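Local coordinates for beta-lactamase (Francisella tularensis subsp. tularensis, PDB 3P09), which probably hydrolyses beta-lactams to substituted beta-amino acids, as other members of the class A beta-lactamase family do, at residues Ala106-Gly110 and Lys111-Ile115; Asn144-Ile147 and Lys148-Asp152; Lys199-Phe202 and Ile203-Gln207; Ala277-Leu280 and Ile281-Leu285. All blocks are in the same frame, centred on the assembly; numbering follows the deposited sequence.

The four contacts follow one another along the chain, each joining neighbouring residues, so none nests within or crosses another. Interaction 1 closes a tight turn where the loop after helix 93-96 enters strand 112-114. Interaction 2 finishes helix 140-149 and turns the chain out of it. Interaction 3 is a run of turns inside helix 196-208, whose apolar side faces helices 66-80 and 178-190. Interaction 4, near the C terminus, lies on helix 271-289 against the five-stranded sheet. Interactions 1 and 4 are on opposite sides of the molecule, their centres about 40 Å apart; the nearest atoms of interactions 1 and 3 are about 5 Å apart.

Interaction 1: residues Ala106-Gly110 and Lys111-Ile115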
loop_
_atom_site.group_PDB
_atom_site.type_symbol
_atom_site.label_atom_id
_atom_site.label_comp_id
_atom_site.label_asym_id
_atom_site.label_seq_id
_atom_site.Cartn_x
_atom_site.Cartn_y
_atom_site.Cartn_z
ATOM N N ALA A 106 -15.061 14.275 0.580
ATOM C CA ALA A 106 -15.666 15.411 -0.096
ATOM C C ALA A 106 -17.192 15.368 -0.027
ATOM O O ALA A 106 -17.857 16.390 -0.214
ATOM C CB ALA A 106 -15.196 15.481 -1.556
ATOM N N LYS A 107 -17.758 14.189 0.213
ATOM C CA LYS A 107 -19.213 14.081 0.305
ATOM C C LYS A 107 -19.709 14.298 1.739
ATOM O O LYS A 107 -20.901 14.179 2.015
ATOM C CB LYS A 107 -19.693 12.716 -0.209
ATOM C CG LYS A 107 -19.196 12.356 -1.610
ATOM C CD LYS A 107 -19.959 11.138 -2.147
ATOM C CE LYS A 107 -19.561 10.817 -3.578
ATOM N NZ LYS A 107 -20.435 9.756 -4.172
ATOM N N ASN A 108 -18.804 14.632 2.651
ATOM C CA ASN A 108 -19.169 14.689 4.066
ATOM C C ASN A 108 -18.717 15.945 4.808
ATOM O O ASN A 108 -18.629 15.945 6.041
ATOM C CB ASN A 108 -18.635 13.449 4.782
ATOM C CG ASN A 108 -19.379 12.198 4.391
ATOM O OD1 ASN A 108 -20.444 11.902 4.936
ATOM N ND2 ASN A 108 -18.837 11.460 3.422
ATOM N N VAL A 109 -18.436 17.009 4.063
ATOM C CA VAL A 109 -18.023 18.266 4.676
ATOM C C VAL A 109 -19.174 18.835 5.504
ATOM O O VAL A 109 -20.313 18.897 5.035
ATOM C CB VAL A 109 -17.551 19.269 3.607
ATOM C CG1 VAL A 109 -17.296 20.636 4.227
ATOM C CG2 VAL A 109 -16.279 18.730 2.928
ATOM N N GLY A 110 -18.878 19.203 6.748
ATOM C CA GLY A 110 -19.887 19.732 7.652
ATOM C C GLY A 110 -20.620 18.632 8.399
ATOM O O GLY A 110 -21.500 18.915 9.209
ATOM N N LYS A 111 -20.268 17.378 8.113
ATOM C CA LYS A 111 -20.804 16.242 8.858
ATOM C C LYS A 111 -19.656 15.541 9.593
ATOM O O LYS A 111 -18.538 16.068 9.667
ATOM C CB LYS A 111 -21.479 15.236 7.927
ATOM C CG LYS A 111 -22.578 15.784 7.016
ATOM C CD LYS A 111 -23.038 14.690 6.044
ATOM C CE LYS A 111 -24.317 15.061 5.317
ATOM N NZ LYS A 111 -24.901 13.892 4.589
ATOM N N THR A 112 -19.923 14.349 10.121
ATOM C CA THR A 112 -18.875 13.591 10.794
ATOM C C THR A 112 -18.761 12.208 10.189
ATOM O O THR A 112 -19.719 11.692 9.633
ATOM C CB THR A 112 -19.160 13.393 12.294
ATOM O OG1 THR A 112 -20.342 12.595 12.442
ATOM C CG2 THR A 112 -19.340 14.733 13.007
ATOM N N LEU A 113 -17.584 11.616 10.325
ATOM C CA LEU A 113 -17.322 10.240 9.912
ATOM C C LEU A 113 -16.633 9.533 11.088
ATOM O O LEU A 113 -15.858 10.162 11.817
ATOM C CB LEU A 113 -16.399 10.220 8.687
ATOM C CG LEU A 113 -17.011 10.621 7.338
ATOM C CD1 LEU A 113 -15.944 10.564 6.226
ATOM C CD2 LEU A 113 -18.163 9.694 7.007
ATOM N N THR A 114 -16.908 8.244 11.287
ATOM C CA THR A 114 -16.192 7.502 12.328
ATOM C C THR A 114 -14.751 7.252 11.880
ATOM O O THR A 114 -14.443 7.325 10.695
ATOM C CB THR A 114 -16.827 6.144 12.621
ATOM O OG1 THR A 114 -16.695 5.313 11.466
ATOM C CG2 THR A 114 -18.305 6.296 12.981
ATOM N N ILE A 115 -13.871 6.954 12.833
ATOM C CA ILE A 115 -12.507 6.547 12.495
ATOM C C ILE A 115 -12.525 5.368 11.511
ATOM O O ILE A 115 -11.760 5.338 10.539
ATOM C CB ILE A 115 -11.723 6.174 13.772
ATOM C CG1 ILE A 115 -11.415 7.430 14.604
ATOM C CG2 ILE A 115 -10.446 5.394 13.433
ATOM C CD1 ILE A 115 -10.344 8.337 14.004
HETATM O O HOH W 1 -23.661 14.298 2.008
HETATM O O HOH W 2 -22.910 11.301 3.946
HETATM O O HOH W 3 -21.416 11.411 7.538
#
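Lys111 returns its backbone N to Asn108 O at 3.0 Å, the bond that closes a type II beta turn; the N-H approaches from above the carbonyl plane, about 45° out of it. Gly110, in the third place of the turn, has the positive phi (87°) that suits glycine. From this point the Lys111 side chain runs back in extended form beside the loop. Its CD comes within 4.0 Å of Asn108 OD1, and NZ reaches Lys107 O through one water, which it meets at 2.9 Å. The backbone of Thr112 is tied to the same asparagine by another water, bonded at once to Thr112 O and Asn108 OD1. Leu113 then crosses the Asn108 side chain at about a right angle, with CD2 3.8 Å from OD1 and equally close to CG. The amide is held from its other end as well, since ND2 bonds to Ile104 O. Thr114 ends the strand as N-cap of helix 115-123: its hydroxyl caps a backbone N there, while its own N bonds to Gln117 OE1. This is a type II turn leading into the edge of a small two-stranded antiparallel sheet, where 112-114 pairs with 88-90.

Interaction 2: residues Asn144-Ile147 and Lys148-Asp152; sequences NKFI and KKLGD
A Schellman motif closes helix 140-149, and the contact between Ile147 and Asp152 belongs to it. Asp152 N bonds back to Ile147 O at 3.3 Å, while inside this wrap Gly151 N bonds to Lys148 O at 2.9 Å. Gly151 makes the reversal with a positive phi of 95°. The two residues at the ends of the motif also meet through their side chains, which lie side by side and point the same way: Ile147 CG2 packs on Asp152 CB at 3.7 Å. CG of Asp152 is anti to its backbone N (chi1 -176°), which keeps the carboxylate alongside that methyl. OD1 is then bonded to Asp154 N and OD2 to Thr155 OG1; OD2 also lies near Asp184 OD2, a proximity that might raise the pKa of one of the two acids. Within the same last turn, Leu150 CD1 touches the Phe146 ring at CE2, 4.0 Å away. Lys148, bent at chi2, passes over Asn144 O, with CD 3.5 Å from it. Ile147 faces helix 66-80, where Lys149 forms a salt bridge with Asp76; Phe146 lies between that helix and helix 178-190, and Leu150 and Asp152 lean on helix 178-190.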
loop_
_atom_site.group_PDB
_atom_site.type_symbol
_atom_site.label_atom_id
_atom_site.label_comp_id
_atom_site.label_asym_id
_atom_site.label_seq_id
_atom_site.Cartn_x
_atom_site.Cartn_y
_atom_site.Cartn_z
ATOM N N ASN A 144 5.529 6.612 12.527
ATOM C CA ASN A 144 6.859 6.024 12.387
ATOM C C ASN A 144 7.230 5.096 13.548
ATOM O O ASN A 144 7.876 4.076 13.344
ATOM C CB ASN A 144 7.907 7.111 12.198
ATOM C CG ASN A 144 7.810 7.760 10.838
ATOM O OD1 ASN A 144 7.789 7.074 9.816
ATOM N ND2 ASN A 144 7.715 9.083 10.815
ATOM N N LYS A 145 6.814 5.445 14.763
ATOM C CA LYS A 145 6.957 4.513 15.884
ATOM C C LYS A 145 6.247 3.184 15.593
ATOM O O LYS A 145 6.787 2.107 15.828
ATOM C CB LYS A 145 6.423 5.130 17.187
ATOM C CG LYS A 145 7.324 6.226 17.749
ATOM C CD LYS A 145 6.974 6.589 19.199
ATOM C CE LYS A 145 5.708 7.435 19.294
ATOM N NZ LYS A 145 5.376 7.810 20.704
ATOM N N PHE A 146 5.027 3.257 15.080
ATOM C CA PHE A 146 4.307 2.027 14.769
ATOM C C PHE A 146 5.009 1.211 13.681
ATOM O O PHE A 146 5.147 -0.008 13.791
ATOM C CB PHE A 146 2.857 2.311 14.375
ATOM C CG PHE A 146 2.098 1.074 13.997
ATOM C CD1 PHE A 146 1.664 0.189 14.979
ATOM C CD2 PHE A 146 1.818 0.791 12.678
ATOM C CE1 PHE A 146 0.976 -0.958 14.645
ATOM C CE2 PHE A 146 1.120 -0.354 12.338
ATOM C CZ PHE A 146 0.703 -1.233 13.324
ATOM N N ILE A 147 5.461 1.886 12.633
ATOM C CA ILE A 147 6.199 1.219 11.569
ATOM C C ILE A 147 7.417 0.460 12.136
ATOM O O ILE A 147 7.678 -0.696 11.772
ATOM C CB ILE A 147 6.601 2.240 10.488
ATOM C CG1 ILE A 147 5.340 2.765 9.800
ATOM C CG2 ILE A 147 7.522 1.627 9.454
ATOM C CD1 ILE A 147 5.611 3.863 8.801
ATOM N N LYS A 148 8.146 1.090 13.048
ATOM C CA LYS A 148 9.265 0.408 13.700
ATOM C C LYS A 148 8.798 -0.805 14.520
ATOM O O LYS A 148 9.456 -1.840 14.532
ATOM C CB LYS A 148 10.070 1.385 14.570
ATOM C CG LYS A 148 11.037 2.241 13.755
ATOM C CD LYS A 148 11.220 3.635 14.344
ATOM C CE LYS A 148 11.856 4.568 13.315
ATOM N NZ LYS A 148 11.659 6.014 13.622
ATOM N N LYS A 149 7.658 -0.678 15.191
ATOM C CA LYS A 149 7.094 -1.790 15.964
ATOM C C LYS A 149 6.803 -3.005 15.078
ATOM O O LYS A 149 6.895 -4.152 15.534
ATOM C CB LYS A 149 5.819 -1.343 16.683
ATOM C CG LYS A 149 5.219 -2.374 17.635
ATOM C CD LYS A 149 3.925 -1.837 18.253
ATOM C CE LYS A 149 3.248 -2.879 19.145
ATOM N NZ LYS A 149 2.013 -2.347 19.804
ATOM N N LEU A 150 6.438 -2.742 13.817
ATOM C CA LEU A 150 6.209 -3.793 12.828
ATOM C C LEU A 150 7.476 -4.544 12.453
ATOM O O LEU A 150 7.403 -5.616 11.847
ATOM C CB LEU A 150 5.606 -3.215 11.543
ATOM C CG LEU A 150 4.099 -3.000 11.469
ATOM C CD1 LEU A 150 3.731 -2.454 10.098
ATOM C CD2 LEU A 150 3.349 -4.298 11.742
ATOM N N GLY A 151 8.636 -3.985 12.796
ATOM C CA GLY A 151 9.900 -4.580 12.401
ATOM C C GLY A 151 10.461 -3.968 11.124
ATOM O O GLY A 151 11.437 -4.469 10.561
ATOM N N ASP A 152 9.848 -2.872 10.682
ATOM C CA ASP A 152 10.232 -2.211 9.436
ATOM C C ASP A 152 11.215 -1.074 9.692
ATOM O O ASP A 152 10.828 -0.008 10.172
ATOM C CB ASP A 152 8.986 -1.657 8.734
ATOM C CG ASP A 152 9.301 -1.050 7.374
ATOM O OD1 ASP A 152 10.491 -0.759 7.114
ATOM O OD2 ASP A 152 8.364 -0.862 6.563
#

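Interaction 3: residues Lys199-Phe202 and Ile203-Gln207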
loop_
_atom_site.group_PDB
_atom_site.type_symbol
_atom_site.label_atom_id
_atom_site.label_comp_id
_atom_site.label_asym_id
_atom_site.label_seq_id
_atom_site.Cartn_x
_atom_site.Cartn_y
_atom_site.Cartn_z
ATOM N N LYS A 199 -7.324 -7.928 12.587
ATOM C CA LYS A 199 -6.863 -8.485 11.318
ATOM C C LYS A 199 -8.021 -8.574 10.314
ATOM O O LYS A 199 -7.890 -8.170 9.159
ATOM C CB LYS A 199 -6.202 -9.858 11.517
ATOM C CG LYS A 199 -4.834 -9.761 12.192
ATOM C CD LYS A 199 -4.074 -11.077 12.165
ATOM C CE LYS A 199 -4.458 -11.969 13.313
ATOM N NZ LYS A 199 -3.342 -12.918 13.591
ATOM N N ASP A 200 -9.159 -9.097 10.761
ATOM C CA ASP A 200 -10.287 -9.291 9.860
ATOM C C ASP A 200 -10.758 -7.945 9.283
ATOM O O ASP A 200 -11.134 -7.839 8.117
ATOM C CB ASP A 200 -11.422 -10.022 10.584
ATOM C CG ASP A 200 -11.113 -11.505 10.816
ATOM O OD1 ASP A 200 -10.197 -12.041 10.150
ATOM O OD2 ASP A 200 -11.790 -12.138 11.661
ATOM N N ILE A 201 -10.700 -6.910 10.104
ATOM C CA ILE A 201 -11.121 -5.576 9.683
ATOM C C ILE A 201 -10.165 -5.031 8.645
ATOM O O ILE A 201 -10.574 -4.459 7.619
ATOM C CB ILE A 201 -11.171 -4.621 10.903
ATOM C CG1 ILE A 201 -12.360 -4.999 11.805
ATOM C CG2 ILE A 201 -11.280 -3.173 10.443
ATOM C CD1 ILE A 201 -12.363 -4.315 13.168
ATOM N N PHE A 202 -8.875 -5.211 8.909
ATOM C CA PHE A 202 -7.842 -4.772 7.987
ATOM C C PHE A 202 -8.008 -5.455 6.628
ATOM O O PHE A 202 -7.989 -4.814 5.576
ATOM C CB PHE A 202 -6.474 -5.090 8.591
ATOM C CG PHE A 202 -5.310 -4.683 7.733
ATOM C CD1 PHE A 202 -4.953 -3.349 7.618
ATOM C CD2 PHE A 202 -4.548 -5.641 7.078
ATOM C CE1 PHE A 202 -3.866 -2.968 6.848
ATOM C CE2 PHE A 202 -3.458 -5.274 6.300
ATOM C CZ PHE A 202 -3.113 -3.937 6.185
ATOM N N ILE A 203 -8.166 -6.766 6.662
ATOM C CA ILE A 203 -8.354 -7.550 5.451
ATOM C C ILE A 203 -9.572 -7.080 4.660
ATOM O O ILE A 203 -9.513 -6.933 3.441
ATOM C CB ILE A 203 -8.526 -9.033 5.814
ATOM C CG1 ILE A 203 -7.157 -9.633 6.162
ATOM C CG2 ILE A 203 -9.201 -9.794 4.678
ATOM C CD1 ILE A 203 -7.237 -11.000 6.839
ATOM N N LYS A 204 -10.679 -6.843 5.352
ATOM C CA LYS A 204 -11.885 -6.375 4.670
ATOM C C LYS A 204 -11.678 -5.012 3.979
ATOM O O LYS A 204 -12.128 -4.808 2.849
ATOM C CB LYS A 204 -13.084 -6.356 5.628
ATOM C CG LYS A 204 -14.423 -5.968 4.990
ATOM C CD LYS A 204 -14.783 -6.875 3.813
ATOM C CE LYS A 204 -16.275 -6.824 3.475
ATOM N NZ LYS A 204 -16.722 -5.497 2.958
ATOM N N TYR A 205 -10.994 -4.079 4.641
ATOM C CA TYR A 205 -10.691 -2.798 3.989
ATOM C C TYR A 205 -9.938 -3.004 2.673
ATOM O O TYR A 205 -10.241 -2.385 1.648
ATOM C CB TYR A 205 -9.787 -1.920 4.855
ATOM C CG TYR A 205 -10.342 -1.362 6.146
ATOM C CD1 TYR A 205 -11.624 -0.833 6.232
ATOM C CD2 TYR A 205 -9.534 -1.322 7.280
ATOM C CE1 TYR A 205 -12.094 -0.298 7.451
ATOM C CE2 TYR A 205 -9.983 -0.799 8.477
ATOM C CZ TYR A 205 -11.254 -0.283 8.563
ATOM O OH TYR A 205 -11.644 0.224 9.796
ATOM N N LEU A 206 -8.903 -3.830 2.722
ATOM C CA LEU A 206 -8.062 -4.071 1.553
ATOM C C LEU A 206 -8.858 -4.710 0.420
ATOM O O LEU A 206 -8.658 -4.399 -0.764
ATOM C CB LEU A 206 -6.899 -4.979 1.940
ATOM C CG LEU A 206 -5.811 -4.367 2.821
ATOM C CD1 LEU A 206 -4.820 -5.467 3.149
ATOM C CD2 LEU A 206 -5.126 -3.182 2.134
ATOM N N GLN A 207 -9.752 -5.624 0.783
ATOM C CA GLN A 207 -10.615 -6.270 -0.195
ATOM C C GLN A 207 -11.665 -5.335 -0.794
ATOM O O GLN A 207 -12.129 -5.556 -1.916
ATOM C CB GLN A 207 -11.296 -7.502 0.416
ATOM C CG GLN A 207 -10.302 -8.631 0.754
ATOM C CD GLN A 207 -10.982 -9.823 1.380
ATOM O OE1 GLN A 207 -12.072 -9.707 1.920
ATOM N NE2 GLN A 207 -10.339 -10.983 1.308
#
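Ile201 and Tyr205 point the same way from successive turns of helix 196-208, and the isoleucine methyl CG2 comes over the CE2-CZ rim of the ring, 3.3 Å from CE2 and 3.4 Å from CZ. This is close packing for apolar carbons. On the same side of the ring lies Ile201 O, 3.3 Å above the plane and displaced toward the rim; this oxygen also accepts Tyr205 N at 3.0 Å, so a single carbonyl meets both backbone and ring of one residue. The tyrosine hydroxyl is fixed by hydrogen bonds with Ser116 and Asn119. Phe202 and Leu206 meet differently, one slanting across the other. The phenylalanine stands with CG anti to its backbone N (chi1 180°), and Leu206 comes over one face near the rim, CD1 3.4 Å from CE2 and 3.8 Å from CZ. Ile203, for its part, lays CG1 against Lys199 O at 3.4 Å, the carbonyl that its own N-H meets almost head-on. Such i to i+4 pairs line the buried side of a helix in the helical part of the class A fold: Phe202 is wedged between helices 66-80 and 178-190, Ile201 and Tyr205 lie against helix 66-80, and Ile203 reaches Trp246 of strand 239-246.

Interaction 4: residues Ala277-Leu280 and Ile281-Leu285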
loop_
_atom_site.group_PDB
_atom_site.type_symbol
_atom_site.label_atom_id
_atom_site.label_comp_id
_atom_site.label_asym_id
_atom_site.label_seq_id
_atom_site.Cartn_x
_atom_site.Cartn_y
_atom_site.Cartn_z
ATOM N N ALA A 277 4.407 -8.045 -14.795
ATOM C CA ALA A 277 5.125 -8.642 -13.677
ATOM C C ALA A 277 4.203 -9.558 -12.888
ATOM O O ALA A 277 4.590 -10.668 -12.520
ATOM C CB ALA A 277 5.709 -7.571 -12.773
ATOM N N ALA A 278 2.981 -9.095 -12.634
ATOM C CA ALA A 278 2.012 -9.891 -11.872
ATOM C C ALA A 278 1.637 -11.174 -12.599
ATOM O O ALA A 278 1.346 -12.191 -11.974
ATOM C CB ALA A 278 0.758 -9.065 -11.559
ATOM N N LYS A 279 1.624 -11.124 -13.925
ATOM C CA LYS A 279 1.254 -12.297 -14.715
ATOM C C LYS A 279 2.362 -13.348 -14.643
ATOM O O LYS A 279 2.097 -14.554 -14.552
ATOM C CB LYS A 279 0.981 -11.902 -16.166
ATOM C CG LYS A 279 0.580 -13.066 -17.067
ATOM C CD LYS A 279 -0.560 -13.862 -16.441
ATOM C CE LYS A 279 -1.425 -14.522 -17.502
ATOM N NZ LYS A 279 -2.190 -13.500 -18.273
ATOM N N LEU A 280 3.607 -12.880 -14.692
ATOM C CA LEU A 280 4.750 -13.766 -14.553
ATOM C C LEU A 280 4.642 -14.474 -13.222
ATOM O O LEU A 280 4.867 -15.674 -13.113
ATOM C CB LEU A 280 6.053 -12.972 -14.611
ATOM C CG LEU A 280 6.414 -12.433 -15.996
ATOM C CD1 LEU A 280 7.559 -11.436 -15.923
ATOM C CD2 LEU A 280 6.763 -13.592 -16.926
ATOM N N ILE A 281 4.284 -13.718 -12.202
ATOM C CA ILE A 281 4.241 -14.265 -10.860
ATOM C C ILE A 281 3.100 -15.266 -10.722
ATOM O O ILE A 281 3.270 -16.354 -10.159
ATOM C CB ILE A 281 4.139 -13.143 -9.831
ATOM C CG1 ILE A 281 5.469 -12.368 -9.823
ATOM C CG2 ILE A 281 3.847 -13.714 -8.460
ATOM C CD1 ILE A 281 5.383 -10.973 -9.268
ATOM N N ALA A 282 1.939 -14.901 -11.256
ATOM C CA ALA A 282 0.777 -15.779 -11.208
ATOM C C ALA A 282 1.095 -17.109 -11.885
ATOM O O ALA A 282 0.715 -18.168 -11.391
ATOM C CB ALA A 282 -0.441 -15.110 -11.869
ATOM N N ASN A 283 1.780 -17.047 -13.023
ATOM C CA ASN A 283 2.157 -18.256 -13.746
ATOM C C ASN A 283 3.089 -19.138 -12.920
ATOM O O ASN A 283 2.955 -20.365 -12.907
ATOM C CB ASN A 283 2.830 -17.908 -15.071
ATOM C CG ASN A 283 1.856 -17.354 -16.094
ATOM O OD1 ASN A 283 0.639 -17.475 -15.943
ATOM N ND2 ASN A 283 2.392 -16.753 -17.149
ATOM N N ASP A 284 4.033 -18.502 -12.232
ATOM C CA ASP A 284 5.008 -19.226 -11.427
ATOM C C ASP A 284 4.347 -19.871 -10.214
ATOM O O ASP A 284 4.593 -21.034 -9.910
ATOM C CB ASP A 284 6.143 -18.303 -10.991
ATOM C CG ASP A 284 7.378 -19.070 -10.554
ATOM O OD1 ASP A 284 7.798 -19.994 -11.290
ATOM O OD2 ASP A 284 7.922 -18.758 -9.475
ATOM N N LEU A 285 3.492 -19.114 -9.534
ATOM C CA LEU A 285 2.764 -19.646 -8.392
ATOM C C LEU A 285 1.926 -20.848 -8.789
ATOM O O LEU A 285 1.924 -21.872 -8.100
ATOM C CB LEU A 285 1.886 -18.566 -7.764
ATOM C CG LEU A 285 2.696 -17.489 -7.040
ATOM C CD1 LEU A 285 1.778 -16.447 -6.431
ATOM C CD2 LEU A 285 3.604 -18.119 -5.972
#
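The amide of Asn283 presents one face to Lys279, a turn earlier in the long C-terminal helix 271-289 of the class A beta-lactamase fold, and Lys279 O sits almost squarely above Asn283 CG, 3.2 Å away. The lysine chain passes over the same side, outside the rim, with Lys279 CD nearer Asn283 OD1 (3.8 Å) and Lys279 CG nearer Asn283 ND2 (4.1 Å). Although ND2 lies near Lys279 O, the angle is poor for a hydrogen bond, and that oxygen is used instead by Asn283 N at 2.9 Å. The lysine reaches the amide because its CG is anti to the backbone N (chi1 180°) and the chain bends at chi2, carrying CD forward to the next turn, beside the amide. The helix packs on the five-stranded antiparallel sheet, and the asparagine and lysine occupy its exposed side. On the buried side the pattern is apolar. Ala277, Ala278 and Ile281 lie against strand residues, Ile281 meeting Leu255 and Ile257 of strand 253-260 and Ile41 of strand 38-44, whereas Leu280 turns to Ser27 and Phe28 of helix 24-35. Regular i to i+4 backbone bonds join the turns, among them Ala282 N to Ala278 O. Within this frame Ile281 folds over the previous turn: CG1 lies beside its own backbone N, and CD1 ends 3.4 Å from Ala277 O, the oxygen that accepts Ile281 N at 3.1 Å.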